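Local coordinates for protein aromatic-L-amino-acid decarboxylase (Catharanthus roseus, PDB 6EEW) that uses pyridoxal 5'-phosphate to decarboxylate L-tryptophan to tryptamine and 5-hydroxy-L-tryptophan to serotonin, acting as a homodimer, at residues 460-464 and 465-469; 438-441 and 442-445; 398-401 and 402-405; 484-487 and 488-491. All coordinates share one frame; numbering follows the deposited sequence. Where two conformers were deposited one is given.

Contact 1: 460-464 and 465-469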
loop_
_atom_site.group_PDB
_atom_site.type_symbol
_atom_site.label_atom_id
_atom_site.label_comp_id
_atom_site.label_asym_id
_atom_site.label_seq_id
_atom_site.Cartn_x
_atom_site.Cartn_y
_atom_site.Cartn_z
ATOM N N THR A 460 27.215 -7.478 2.367
ATOM C CA THR A 460 27.045 -6.239 3.102
ATOM C C THR A 460 28.407 -5.746 3.554
ATOM O O THR A 460 29.391 -6.492 3.573
ATOM C CB THR A 460 26.106 -6.399 4.296
ATOM O OG1 THR A 460 25.836 -5.105 4.860
ATOM C CG2 THR A 460 26.730 -7.315 5.347
ATOM N N ILE A 461 28.460 -4.451 3.843
ATOM C CA ILE A 461 29.607 -3.810 4.471
ATOM C C ILE A 461 29.133 -3.295 5.813
ATOM O O ILE A 461 28.215 -2.466 5.873
ATOM C CB ILE A 461 30.184 -2.664 3.627
ATOM C CG1 ILE A 461 30.610 -3.165 2.247
ATOM C CG2 ILE A 461 31.365 -2.027 4.362
ATOM C CD1 ILE A 461 31.836 -4.028 2.297
ATOM N N VAL A 462 29.743 -3.793 6.885
ATOM C CA VAL A 462 29.439 -3.330 8.233
ATOM C C VAL A 462 30.754 -3.119 8.966
ATOM O O VAL A 462 31.630 -3.988 8.942
ATOM C CB VAL A 462 28.535 -4.320 8.996
ATOM C CG1 VAL A 462 28.421 -3.927 10.462
ATOM C CG2 VAL A 462 27.157 -4.343 8.375
ATOM N N GLY A 463 30.883 -1.970 9.620
ATOM C CA GLY A 463 32.121 -1.659 10.324
ATOM C C GLY A 463 33.356 -1.780 9.464
ATOM O O GLY A 463 34.395 -2.258 9.936
ATOM N N GLY A 464 33.273 -1.367 8.203
ATOM C CA GLY A 464 34.423 -1.484 7.329
ATOM C C GLY A 464 34.756 -2.892 6.900
ATOM O O GLY A 464 35.832 -3.120 6.341
ATOM N N ILE A 465 33.883 -3.851 7.175
ATOM C CA ILE A 465 34.130 -5.255 6.883
ATOM C C ILE A 465 33.151 -5.680 5.804
ATOM O O ILE A 465 31.934 -5.510 5.963
ATOM C CB ILE A 465 33.966 -6.118 8.144
ATOM C CG1 ILE A 465 34.927 -5.641 9.238
ATOM C CG2 ILE A 465 34.190 -7.589 7.817
ATOM C CD1 ILE A 465 34.760 -6.362 10.553
ATOM N N TYR A 466 33.682 -6.223 4.708
ATOM C CA TYR A 466 32.877 -6.797 3.639
ATOM C C TYR A 466 32.581 -8.250 3.991
ATOM O O TYR A 466 33.490 -9.011 4.334
ATOM C CB TYR A 466 33.612 -6.704 2.298
ATOM C CG TYR A 466 32.841 -7.223 1.089
ATOM C CD1 TYR A 466 32.763 -8.578 0.803
ATOM C CD2 TYR A 466 32.209 -6.338 0.220
ATOM C CE1 TYR A 466 32.063 -9.037 -0.308
ATOM C CE2 TYR A 466 31.511 -6.782 -0.885
ATOM C CZ TYR A 466 31.438 -8.131 -1.148
ATOM O OH TYR A 466 30.740 -8.563 -2.256
ATOM N N MET A 467 31.309 -8.627 3.922
ATOM C CA MET A 467 30.905 -9.976 4.281
ATOM C C MET A 467 29.790 -10.455 3.361
ATOM O O MET A 467 29.041 -9.653 2.789
ATOM C CB MET A 467 30.458 -10.019 5.745
ATOM C CG MET A 467 29.153 -9.305 6.022
ATOM S SD MET A 467 29.045 -8.808 7.750
ATOM C CE MET A 467 30.284 -7.511 7.787
ATOM N N LEU A 468 29.732 -11.770 3.176
ATOM C CA LEU A 468 28.633 -12.442 2.502
ATOM C C LEU A 468 27.535 -12.744 3.514
ATOM O O LEU A 468 27.800 -12.910 4.707
ATOM C CB LEU A 468 29.118 -13.741 1.856
ATOM C CG LEU A 468 30.043 -13.669 0.633
ATOM C CD1 LEU A 468 31.355 -12.957 0.918
ATOM C CD2 LEU A 468 30.310 -15.081 0.139
ATOM N N ARG A 469 26.297 -12.820 3.029
ATOM C CA ARG A 469 25.147 -13.149 3.859
ATOM C C ARG A 469 24.441 -14.370 3.299
ATOM O O ARG A 469 24.300 -14.519 2.080
ATOM C CB ARG A 469 24.148 -11.991 3.961
ATOM C CG ARG A 469 24.669 -10.692 4.577
ATOM C CD ARG A 469 23.833 -9.476 4.131
ATOM N NE ARG A 469 22.500 -9.412 4.742
ATOM C CZ ARG A 469 21.409 -9.995 4.237
ATOM N NH1 ARG A 469 21.481 -10.696 3.115
ATOM N NH2 ARG A 469 20.240 -9.884 4.851
#
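Met467 lies alongside Thr460, both side chains pointing the same way, and its thioether folds over the neighbouring strand. Its sulfur, Met467 SD, is 3.7 Å from Thr460 CG2. Because chi1 (70°) sets CG between the backbone N and carbonyl carbon and chi3 (70°) bends the chain again, Met467 CE returns to Val462, 3.8 Å from its CB. Thr460 CG2 also meets Arg469 CD at 3.8 Å. Shortening Met467 to an alanine is likely to leave Thr460 CG2 and the flank of Val462 without the thioether that covers them. Ile461 and Tyr466 share the other face of the sheet.

Behind these side chains stands the backbone. Thr460 and Met467 exchange a pair of hydrogen bonds, Thr460 N to Met467 O and Met467 N to Thr460 O, 2.9 Å each; Val462 and Ile465 do the same across the turn. Farther out, the Arg469 guanidinium is gripped by the carbonyl oxygens of Phe100, Thr262 and Ser263, which ties this strand to the neighbourhood of the bound tryptophan. Gly463 and Gly464, both with positive phi, make the type I' turn of a tight two-residue beta hairpin, whose first strand is, within this chain, an outer strand of a four-stranded antiparallel sheet.

Contact 2: 438-441 and 442-445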
loop_
_atom_site.group_PDB
_atom_site.type_symbol
_atom_site.label_atom_id
_atom_site.label_comp_id
_atom_site.label_asym_id
_atom_site.label_seq_id
_atom_site.Cartn_x
_atom_site.Cartn_y
_atom_site.Cartn_z
ATOM N N VAL A 438 41.457 -8.924 1.094
ATOM C CA VAL A 438 40.344 -9.735 1.586
ATOM C C VAL A 438 39.025 -9.322 0.937
ATOM O O VAL A 438 38.229 -10.177 0.513
ATOM C CB VAL A 438 40.280 -9.647 3.122
ATOM C CG1 VAL A 438 39.966 -8.219 3.557
ATOM C CG2 VAL A 438 39.254 -10.630 3.675
ATOM N N GLU A 439 38.781 -8.011 0.824
ATOM C CA GLU A 439 37.520 -7.536 0.254
ATOM C C GLU A 439 37.340 -8.021 -1.183
ATOM O O GLU A 439 36.260 -8.489 -1.563
ATOM C CB GLU A 439 37.432 -6.009 0.330
ATOM C CG GLU A 439 36.048 -5.478 -0.068
ATOM C CD GLU A 439 35.842 -3.990 0.229
ATOM O OE1 GLU A 439 36.181 -3.552 1.352
ATOM O OE2 GLU A 439 35.314 -3.266 -0.650
ATOM N N GLU A 440 38.391 -7.922 -2.002
ATOM C CA GLU A 440 38.280 -8.399 -3.377
ATOM C C GLU A 440 38.096 -9.909 -3.435
ATOM O O GLU A 440 37.370 -10.413 -4.297
ATOM C CB GLU A 440 39.489 -7.965 -4.203
ATOM C CG GLU A 440 39.374 -6.545 -4.745
ATOM C CD GLU A 440 38.139 -6.354 -5.629
ATOM O OE1 GLU A 440 37.922 -7.177 -6.548
ATOM O OE2 GLU A 440 37.386 -5.380 -5.408
ATOM N N VAL A 441 38.760 -10.655 -2.547
ATOM C CA VAL A 441 38.620 -12.111 -2.558
ATOM C C VAL A 441 37.172 -12.496 -2.289
ATOM O O VAL A 441 36.578 -13.321 -2.999
ATOM C CB VAL A 441 39.566 -12.753 -1.528
ATOM C CG1 VAL A 441 39.404 -14.269 -1.536
ATOM C CG2 VAL A 441 41.017 -12.352 -1.788
ATOM N N ASN A 442 36.574 -11.884 -1.271
ATOM C CA ASN A 442 35.194 -12.220 -0.951
ATOM C C ASN A 442 34.237 -11.730 -2.034
ATOM O O ASN A 442 33.235 -12.396 -2.331
ATOM C CB ASN A 442 34.837 -11.630 0.414
ATOM C CG ASN A 442 35.449 -12.415 1.568
ATOM O OD1 ASN A 442 34.993 -13.508 1.910
ATOM N ND2 ASN A 442 36.496 -11.856 2.170
ATOM N N LYS A 443 34.539 -10.586 -2.656
ATOM C CA LYS A 443 33.704 -10.086 -3.743
ATOM C C LYS A 443 33.736 -11.027 -4.940
ATOM O O LYS A 443 32.701 -11.302 -5.561
ATOM C CB LYS A 443 34.173 -8.685 -4.134
ATOM C CG LYS A 443 33.066 -7.763 -4.599
ATOM C CD LYS A 443 33.641 -6.446 -5.115
ATOM C CE LYS A 443 34.714 -5.900 -4.174
ATOM N NZ LYS A 443 34.213 -5.675 -2.787
ATOM N N LYS A 444 34.920 -11.546 -5.266
ATOM C CA LYS A 444 35.038 -12.514 -6.349
ATOM C C LYS A 444 34.264 -13.785 -6.033
ATOM O O LYS A 444 33.594 -14.349 -6.908
ATOM C CB LYS A 444 36.511 -12.835 -6.598
ATOM C CG LYS A 444 36.758 -13.782 -7.756
ATOM C CD LYS A 444 36.000 -13.342 -9.006
ATOM C CE LYS A 444 36.555 -14.016 -10.254
ATOM N NZ LYS A 444 36.750 -15.481 -10.062
ATOM N N LEU A 445 34.344 -14.257 -4.787
ATOM C CA LEU A 445 33.589 -15.450 -4.421
ATOM C C LEU A 445 32.090 -15.219 -4.586
ATOM O O LEU A 445 31.377 -16.055 -5.158
ATOM C CB LEU A 445 33.909 -15.862 -2.987
ATOM C CG LEU A 445 33.108 -17.078 -2.520
ATOM C CD1 LEU A 445 33.437 -18.280 -3.396
ATOM C CD2 LEU A 445 33.377 -17.374 -1.058
#
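Asn442 and Val438 join successive turns of an amphipathic alpha helix that begins at Val438 and rests on an antiparallel sheet. The inner side is the tight one. Val438 O accepts two bonds from the same residue: Asn442 N approaches it at 3.0 Å almost straight, while Asn442 ND2, at 2.9 Å, comes from above the carbonyl plane. With chi1 at -75° the amide folds back beside its own backbone N, which is what brings ND2 to this oxygen. The other end of the amide, OD1, takes the backbone N-H of Leu429, so the buried group binds its own helix and strand 424-429 together. A leucine at Asn442 would probably leave the Leu429 N-H without its acceptor and strip Val438 O of its second donor. Val441 and Leu445, also buried, pack against Leu429 and the C-terminal helix 479-496.

The outer side is looser and carries charge. Glu439 and Lys443 run side by side, forming a stretched salt bridge whose hydrogen bond is weak. The ammonium also makes a cation-pi contact with the ring of Tyr466, so it is shared between a carboxylate and an aromatic. Glu440 and Lys444 are exposed, and Glu440 reaches the same lysine by a different route: bent at chi2 (-58°), it lays its carboxylate across the lysine chain. Glu440 OE2 thereby meets Lys443 CE at 3.0 Å, whereas Lys443 NZ stays 4.1 Å from that oxygen, too far for an ion pair.

Contact 3: 398-401 and 402-405; sequences VAMA and KMFE. Unlike the reference sequence in segment 398-401: Ala401 (reference Gly).
Val398 to Ala401 hand their carbonyl oxygens to the N-H groups of Lys402 to Glu405 in four consecutive i to i+4 bonds of regular alpha helix, each 2.9 Å from O to N. This backbone does most of the joining; the side chains of the two turns spread apart around it.

One apolar touch is made by Met403. Its CG is anti to the backbone N (chi1 -175°) and the last bend, at chi3 (65°), turns the methyl back along the preceding turn, which brings Met403 CE to 4.1 Å from Met400 CA. In the conformer given, Met403 CE stands 4.3 Å from Met400 CG; since Met400 has a second conformer, this loose meeting is not certain. The beta carbons of the second turn sit close over the carbonyls of the first: Lys402 CB is 3.5 Å from Val398 O, and Met403 CB is 3.4 Å from Ala399 O.

Ala401, where the reference sequence has glycine, puts its methyl against Val425 of strand 424-429, and the buried Phe404 lies on that strand too, its ring meeting Phe427 edge-to-face. On another side of the helix the charged groups find partners outside the two turns: Glu405 forms salt bridges through OE2 to Arg409 and through OE1 to Arg420, which would be expected to limit its rotation, and Lys402 pairs with Glu406. Apolar groups on one side and charged ones on another mark this as part of the long amphipathic helix 375-409, here laid against the C-terminal antiparallel sheet of a pyridoxal-phosphate decarboxylase of group II.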
loop_
_atom_site.group_PDB
_atom_site.type_symbol
_atom_site.label_atom_id
_atom_site.label_comp_id
_atom_site.label_asym_id
_atom_site.label_seq_id
_atom_site.Cartn_x
_atom_site.Cartn_y
_atom_site.Cartn_z
ATOM N N VAL A 398 15.703 -21.276 11.555
ATOM C CA VAL A 398 16.813 -21.021 12.479
ATOM C C VAL A 398 17.737 -22.234 12.565
ATOM O O VAL A 398 18.958 -22.096 12.658
ATOM C CB VAL A 398 16.296 -20.634 13.878
ATOM C CG1 VAL A 398 17.467 -20.551 14.851
ATOM C CG2 VAL A 398 15.529 -19.333 13.845
ATOM N N ALA A 399 17.170 -23.440 12.576
ATOM C CA ALA A 399 17.997 -24.644 12.684
ATOM C C ALA A 399 18.843 -24.848 11.436
ATOM O O ALA A 399 20.018 -25.223 11.534
ATOM C CB ALA A 399 17.125 -25.869 12.942
ATOM N N MET A 400 18.270 -24.605 10.251
ATOM C CA MET A 400 19.070 -24.711 9.033
ATOM C C MET A 400 20.188 -23.671 9.018
ATOM O O MET A 400 21.313 -23.961 8.584
ATOM C CB MET A 400 18.174 -24.602 7.799
ATOM C CG MET A 400 17.377 -25.886 7.524
ATOM S SD MET A 400 16.291 -25.839 6.069
ATOM C CE MET A 400 17.489 -25.860 4.750
ATOM N N ALA A 401 19.918 -22.467 9.535
ATOM C CA ALA A 401 20.970 -21.456 9.601
ATOM C C ALA A 401 22.057 -21.829 10.610
ATOM O O ALA A 401 23.248 -21.635 10.347
ATOM C CB ALA A 401 20.364 -20.099 9.946
ATOM N N LYS A 402 21.666 -22.323 11.786
ATOM C CA LYS A 402 22.648 -22.765 12.777
ATOM C C LYS A 402 23.528 -23.865 12.206
ATOM O O LYS A 402 24.752 -23.871 12.399
ATOM C CB LYS A 402 21.922 -23.240 14.035
ATOM C CG LYS A 402 22.780 -23.412 15.278
ATOM C CD LYS A 402 21.892 -23.765 16.469
ATOM C CE LYS A 402 22.682 -23.889 17.770
ATOM N NZ LYS A 402 23.639 -25.017 17.732
ATOM N N MET A 403 22.910 -24.820 11.512
ATOM C CA MET A 403 23.652 -25.872 10.828
ATOM C C MET A 403 24.651 -25.286 9.831
ATOM O O MET A 403 25.813 -25.715 9.772
ATOM C CB MET A 403 22.650 -26.803 10.145
ATOM C CG MET A 403 23.199 -28.038 9.479
ATOM S SD MET A 403 21.828 -29.030 8.830
ATOM C CE MET A 403 21.165 -27.936 7.571
ATOM N N PHE A 404 24.208 -24.313 9.017
ATOM C CA PHE A 404 25.126 -23.707 8.050
ATOM C C PHE A 404 26.280 -22.990 8.741
ATOM O O PHE A 404 27.431 -23.054 8.284
ATOM C CB PHE A 404 24.399 -22.729 7.127
ATOM C CG PHE A 404 25.323 -22.050 6.157
ATOM C CD1 PHE A 404 25.611 -22.637 4.936
ATOM C CD2 PHE A 404 25.951 -20.852 6.491
ATOM C CE1 PHE A 404 26.483 -22.037 4.054
ATOM C CE2 PHE A 404 26.827 -20.246 5.613
ATOM C CZ PHE A 404 27.091 -20.834 4.388
ATOM N N GLU A 405 25.989 -22.286 9.837
ATOM C CA GLU A 405 27.049 -21.630 10.595
ATOM C C GLU A 405 28.061 -22.648 11.098
ATOM O O GLU A 405 29.276 -22.433 11.009
ATOM C CB GLU A 405 26.455 -20.871 11.780
ATOM C CG GLU A 405 27.506 -20.320 12.724
ATOM C CD GLU A 405 26.914 -19.832 14.028
ATOM O OE1 GLU A 405 25.715 -20.093 14.276
ATOM O OE2 GLU A 405 27.649 -19.190 14.805
#

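Contact 4: 484-487 and 488-491; sequences RVWD and LIQK
Gln490 lies across one face of the Trp486 indole, one turn earlier, in the chief aromatic contact of this helical segment. Its CG stands 3.9 Å from the centroid of the six-membered ring, close to the ring normal, as a CH-pi contact. The amide follows it over the ring, stacked with the two planes 21° apart, and Gln490 CD is 3.6 Å from Trp486 CZ2. Gln490 CG is held beside the backbone N (chi1 -81°) and the chain then runs out extended, which carries the amide over the indole; NE2 has a weak hydrogen bond to Asp411.

Among the apolar contacts, Val485 CG1 meets Ile489 CD1 at 3.7 Å. The other branch of the isoleucine, Ile489 CG2, approaches Trp486 CZ3 at 3.9 Å, the two side chains crossing at about a right angle.

Backbone bonds of the i to i+4 kind link each residue from Arg484 to Asp487 with its counterpart from Leu488 to Lys491. The charged end of Arg484 turns away to a salt bridge with Glu46.

Helix 479-496 is flanked by two others: Trp486 packs on Val408 and nearly parallel to the ring of Trp407, towards helix 375-409, while Leu488 and Ile489 share Leu449 of helix 438-451.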
loop_
_atom_site.group_PDB
_atom_site.type_symbol
_atom_site.label_atom_id
_atom_site.label_comp_id
_atom_site.label_asym_id
_atom_site.label_seq_id
_atom_site.Cartn_x
_atom_site.Cartn_y
_atom_site.Cartn_z
ATOM N N ARG A 484 23.805 -28.258 -0.406
ATOM C CA ARG A 484 24.379 -28.080 -1.734
ATOM C C ARG A 484 24.949 -26.679 -1.924
ATOM O O ARG A 484 25.965 -26.516 -2.608
ATOM C CB ARG A 484 23.346 -28.376 -2.817
ATOM C CG ARG A 484 22.812 -29.799 -2.806
ATOM C CD ARG A 484 22.102 -30.086 -4.121
ATOM N NE ARG A 484 21.053 -29.111 -4.411
ATOM C CZ ARG A 484 20.323 -29.109 -5.521
ATOM N NH1 ARG A 484 20.525 -30.035 -6.450
ATOM N NH2 ARG A 484 19.392 -28.180 -5.706
ATOM N N VAL A 485 24.330 -25.662 -1.325
ATOM C CA VAL A 485 24.917 -24.327 -1.386
ATOM C C VAL A 485 26.285 -24.325 -0.726
ATOM O O VAL A 485 27.247 -23.752 -1.247
ATOM C CB VAL A 485 23.994 -23.287 -0.731
ATOM C CG1 VAL A 485 24.758 -21.987 -0.545
ATOM C CG2 VAL A 485 22.774 -23.041 -1.594
ATOM N N TRP A 486 26.388 -24.944 0.447
ATOM C CA TRP A 486 27.680 -24.997 1.126
ATOM C C TRP A 486 28.706 -25.770 0.302
ATOM O O TRP A 486 29.870 -25.353 0.187
ATOM C CB TRP A 486 27.510 -25.604 2.516
ATOM C CG TRP A 486 28.790 -25.799 3.226
ATOM C CD1 TRP A 486 29.270 -26.961 3.758
ATOM C CD2 TRP A 486 29.797 -24.808 3.449
ATOM N NE1 TRP A 486 30.497 -26.747 4.331
ATOM C CE2 TRP A 486 30.849 -25.434 4.151
ATOM C CE3 TRP A 486 29.905 -23.449 3.137
ATOM C CZ2 TRP A 486 31.994 -24.750 4.545
ATOM C CZ3 TRP A 486 31.042 -22.769 3.530
ATOM C CH2 TRP A 486 32.076 -23.423 4.222
ATOM N N ASP A 487 28.294 -26.889 -0.294
ATOM C CA ASP A 487 29.198 -27.618 -1.180
ATOM C C ASP A 487 29.684 -26.726 -2.317
ATOM O O ASP A 487 30.880 -26.694 -2.634
ATOM C CB ASP A 487 28.498 -28.859 -1.739
ATOM C CG ASP A 487 28.288 -29.932 -0.692
ATOM O OD1 ASP A 487 29.087 -29.996 0.262
ATOM O OD2 ASP A 487 27.305 -30.698 -0.813
ATOM N N LEU A 488 28.764 -25.980 -2.936
ATOM C CA LEU A 488 29.132 -25.102 -4.041
ATOM C C LEU A 488 30.093 -24.018 -3.582
ATOM O O LEU A 488 31.053 -23.682 -4.287
ATOM C CB LEU A 488 27.877 -24.470 -4.642
ATOM C CG LEU A 488 28.084 -23.485 -5.800
ATOM C CD1 LEU A 488 28.660 -24.182 -7.018
ATOM C CD2 LEU A 488 26.814 -22.699 -6.141
ATOM N N ILE A 489 29.819 -23.423 -2.421
ATOM C CA ILE A 489 30.696 -22.390 -1.880
ATOM C C ILE A 489 32.106 -22.935 -1.723
ATOM O O ILE A 489 33.089 -22.293 -2.119
ATOM C CB ILE A 489 30.136 -21.857 -0.549
ATOM C CG1 ILE A 489 28.765 -21.201 -0.782
ATOM C CG2 ILE A 489 31.129 -20.910 0.102
ATOM C CD1 ILE A 489 28.084 -20.689 0.468
ATOM N N GLN A 490 32.225 -24.147 -1.171
ATOM C CA GLN A 490 33.546 -24.736 -0.990
ATOM C C GLN A 490 34.219 -25.010 -2.330
ATOM O O GLN A 490 35.425 -24.783 -2.483
ATOM C CB GLN A 490 33.451 -26.016 -0.158
ATOM C CG GLN A 490 33.376 -25.773 1.342
ATOM C CD GLN A 490 33.455 -27.054 2.150
ATOM O OE1 GLN A 490 32.733 -28.020 1.889
ATOM N NE2 GLN A 490 34.360 -27.078 3.124
ATOM N N LYS A 491 33.463 -25.508 -3.314
ATOM C CA LYS A 491 34.058 -25.762 -4.625
ATOM C C LYS A 491 34.580 -24.473 -5.246
ATOM O O LYS A 491 35.694 -24.431 -5.782
ATOM C CB LYS A 491 33.056 -26.426 -5.572
ATOM C CG LYS A 491 33.655 -26.676 -6.965
ATOM C CD LYS A 491 32.681 -27.331 -7.934
ATOM C CE LYS A 491 31.560 -26.387 -8.344
ATOM N NZ LYS A 491 30.714 -26.962 -9.434
#

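All four contacts belong to the C-terminal part of the chain, and they come in the order 3, 2, 1, 4. Contact 1 is the hairpin of the four-stranded antiparallel sheet; the others lie on three helices, 375-409, 438-451 and 479-496. Contact 2 packs directly on contact 1, centres 11 Å apart, with Asn442 against Tyr466 and Leu468. Contacts 3 and 4, centres 15 Å apart, meet where Phe404 CE1 lies 3.8 Å from Trp486 CE3, while Leu445 brings contact 2 against contact 4. Local turns are thus assembled into one layered helix-and-sheet unit, and Arg469 of contact 1 bonds to the backbone of Phe100 and Thr262, which line the tryptophan pocket.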